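Local coordinates for protein restriction endonuclease THAI (Thermoplasma acidophilum, PDB 3NDH) that probably cuts double-stranded DNA as a restriction endonuclease of the PDDEXK superfamily, intercalating into its target without flipping bases out, at residues Phe134-Val139 and Tyr150-Tyr155. Numbering follows the deposited sequence.
Sequences FDLILV and YYIPDY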
loop_
_atom_site.group_PDB
_atom_site.type_symbol
_atom_site.label_atom_id
_atom_site.label_comp_id
_atom_site.label_asym_id
_atom_site.label_seq_id
_atom_site.Cartn_x
_atom_site.Cartn_y
_atom_site.Cartn_z
ATOM N N PHE A 134 -16.110 -1.875 -16.634
ATOM C CA PHE A 134 -14.989 -2.770 -16.884
ATOM C C PHE A 134 -15.187 -4.184 -16.354
ATOM O O PHE A 134 -15.704 -4.402 -15.256
ATOM C CB PHE A 134 -13.721 -2.152 -16.265
ATOM C CG PHE A 134 -13.521 -0.706 -16.620
ATOM C CD1 PHE A 134 -13.409 -0.319 -17.940
ATOM C CD2 PHE A 134 -13.490 0.273 -15.646
ATOM C CE1 PHE A 134 -13.233 1.021 -18.287
ATOM C CE2 PHE A 134 -13.328 1.617 -15.988
ATOM C CZ PHE A 134 -13.206 1.986 -17.296
ATOM N N ASP A 135 -14.742 -5.151 -17.148
ATOM C CA ASP A 135 -14.620 -6.547 -16.703
ATOM C C ASP A 135 -13.865 -6.604 -15.392
ATOM O O ASP A 135 -12.887 -5.883 -15.217
ATOM C CB ASP A 135 -13.871 -7.380 -17.753
ATOM C CG ASP A 135 -14.689 -7.637 -19.009
ATOM O OD1 ASP A 135 -15.937 -7.529 -18.962
ATOM O OD2 ASP A 135 -14.056 -7.952 -20.044
ATOM N N LEU A 136 -14.343 -7.454 -14.489
ATOM C CA LEU A 136 -13.809 -7.583 -13.144
ATOM C C LEU A 136 -13.307 -9.003 -12.911
ATOM O O LEU A 136 -13.999 -9.977 -13.216
ATOM C CB LEU A 136 -14.910 -7.250 -12.139
ATOM C CG LEU A 136 -14.702 -7.529 -10.655
ATOM C CD1 LEU A 136 -13.532 -6.728 -10.104
ATOM C CD2 LEU A 136 -15.978 -7.212 -9.884
ATOM N N ILE A 137 -12.072 -9.108 -12.404
ATOM C CA ILE A 137 -11.546 -10.346 -11.828
ATOM C C ILE A 137 -11.524 -10.127 -10.313
ATOM O O ILE A 137 -10.807 -9.265 -9.807
ATOM C CB ILE A 137 -10.141 -10.717 -12.329
ATOM C CG1 ILE A 137 -10.170 -10.978 -13.840
ATOM C CG2 ILE A 137 -9.615 -11.968 -11.581
ATOM C CD1 ILE A 137 -8.764 -11.192 -14.455
ATOM N N LEU A 138 -12.390 -10.861 -9.606
ATOM C CA LEU A 138 -12.543 -10.782 -8.168
ATOM C C LEU A 138 -12.000 -12.048 -7.524
ATOM O O LEU A 138 -12.451 -13.122 -7.834
ATOM C CB LEU A 138 -14.024 -10.603 -7.803
ATOM C CG LEU A 138 -14.356 -10.574 -6.308
ATOM C CD1 LEU A 138 -13.854 -9.330 -5.651
ATOM C CD2 LEU A 138 -15.875 -10.742 -6.099
ATOM N N VAL A 139 -11.033 -11.898 -6.623
ATOM C CA VAL A 139 -10.522 -13.040 -5.879
ATOM C C VAL A 139 -11.064 -13.007 -4.462
ATOM O O VAL A 139 -10.796 -12.089 -3.688
ATOM C CB VAL A 139 -8.991 -13.047 -5.811
ATOM C CG1 VAL A 139 -8.517 -14.388 -5.261
ATOM C CG2 VAL A 139 -8.366 -12.776 -7.169
ATOM N N TYR A 150 -13.242 -15.096 -9.608
ATOM C CA TYR A 150 -14.434 -14.843 -10.415
ATOM C C TYR A 150 -14.128 -13.885 -11.536
ATOM O O TYR A 150 -13.469 -12.866 -11.327
ATOM C CB TYR A 150 -15.526 -14.221 -9.544
ATOM C CG TYR A 150 -16.046 -15.135 -8.472
ATOM C CD1 TYR A 150 -17.256 -15.790 -8.632
ATOM C CD2 TYR A 150 -15.328 -15.363 -7.303
ATOM C CE1 TYR A 150 -17.738 -16.651 -7.664
ATOM C CE2 TYR A 150 -15.802 -16.231 -6.337
ATOM C CZ TYR A 150 -17.010 -16.851 -6.517
ATOM O OH TYR A 150 -17.491 -17.708 -5.549
ATOM N N TYR A 151 -14.626 -14.229 -12.726
ATOM C CA TYR A 151 -14.668 -13.326 -13.878
ATOM C C TYR A 151 -16.106 -12.824 -13.997
ATOM O O TYR A 151 -17.010 -13.592 -14.289
ATOM C CB TYR A 151 -14.234 -14.038 -15.174
ATOM C CG TYR A 151 -14.624 -13.351 -16.468
ATOM C CD1 TYR A 151 -14.614 -11.962 -16.597
ATOM C CD2 TYR A 151 -15.006 -14.106 -17.565
ATOM C CE1 TYR A 151 -14.994 -11.354 -17.784
ATOM C CE2 TYR A 151 -15.379 -13.506 -18.754
ATOM C CZ TYR A 151 -15.363 -12.122 -18.839
ATOM O OH TYR A 151 -15.743 -11.507 -20.031
ATOM N N ILE A 152 -16.285 -11.537 -13.720
ATOM C CA ILE A 152 -17.591 -10.901 -13.718
ATOM C C ILE A 152 -17.597 -9.905 -14.878
ATOM O O ILE A 152 -17.035 -8.821 -14.760
ATOM C CB ILE A 152 -17.864 -10.204 -12.368
ATOM C CG1 ILE A 152 -17.710 -11.203 -11.200
ATOM C CG2 ILE A 152 -19.263 -9.624 -12.381
ATOM C CD1 ILE A 152 -17.810 -10.614 -9.811
ATOM N N PRO A 153 -18.201 -10.287 -16.011
ATOM C CA PRO A 153 -18.228 -9.396 -17.169
ATOM C C PRO A 153 -18.844 -8.031 -16.862
ATOM O O PRO A 153 -19.732 -7.918 -16.019
ATOM C CB PRO A 153 -19.076 -10.157 -18.191
ATOM C CG PRO A 153 -18.989 -11.585 -17.787
ATOM C CD PRO A 153 -18.853 -11.573 -16.291
ATOM N N ASP A 154 -18.366 -7.008 -17.557
ATOM C CA ASP A 154 -18.974 -5.683 -17.477
ATOM C C ASP A 154 -20.505 -5.721 -17.655
ATOM O O ASP A 154 -21.231 -5.025 -16.955
ATOM C CB ASP A 154 -18.340 -4.687 -18.467
ATOM C CG ASP A 154 -18.284 -5.175 -19.913
ATOM O OD1 ASP A 154 -18.791 -6.243 -20.271
ATOM O OD2 ASP A 154 -17.648 -4.443 -20.716
ATOM N N TYR A 155 -20.995 -6.546 -18.563
ATOM C CA TYR A 155 -22.445 -6.573 -18.828
ATOM C C TYR A 155 -23.249 -7.189 -17.674
ATOM O O TYR A 155 -24.413 -6.835 -17.459
ATOM C CB TYR A 155 -22.769 -7.242 -20.179
ATOM C CG TYR A 155 -22.144 -8.596 -20.431
ATOM C CD1 TYR A 155 -22.720 -9.758 -19.934
ATOM C CD2 TYR A 155 -20.999 -8.725 -21.196
ATOM C CE1 TYR A 155 -22.165 -10.993 -20.179
ATOM C CE2 TYR A 155 -20.431 -9.960 -21.436
ATOM C CZ TYR A 155 -21.016 -11.091 -20.922
ATOM O OH TYR A 155 -20.450 -12.321 -21.166
HETATM O O HOH W 1 -17.088 -9.026 -21.057
HETATM O O HOH W 2 -13.379 -10.223 -21.618
#
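Asp135 reaches over to the start of helix 154-164 and accepts a hydrogen bond from the backbone N-H of Asp154. Asp135 OD1 lies 2.9 Å from Asp154 N, in a nearly straight bond of 169° that runs close to the C-O direction of the carboxylate. With CG anti to the carbonyl carbon (chi1 -72°), the Asp135 carboxylate is placed between Asp154 N and the ring edge of Tyr151, where Asp135 CG is 3.9 Å from Tyr151 CE1 and the two planes are 83° apart. Two waters join these side chains, one donating a hydrogen bond to Asp135 OD1, the other to Asp135 OD2. Both also donate to Tyr151 OH, which is hydrogen-bonded to Asp18 as well. With an alanine here the N-H of Asp154 would probably lose this acceptor, and both waters their carboxylate partner. Strands 135-141 and 146-152 form an antiparallel beta hairpin inside the mixed central sheet of this PDDEXK-clan nuclease. Leu136 pairs with Ile152, and Leu138 with Tyr150, each through two backbone hydrogen bonds. On their shared face Leu136 and Ile152 lie side by side, with Leu136 CD2 3.9 Å from Ile152 CD1. Leu138 slants across the same isoleucine. Helix 186-194 packs on this face through Leu189, Ile192 and Met193. Ile137 and Tyr151 turn to the other face, where both touch Leu20 of helix 19-25.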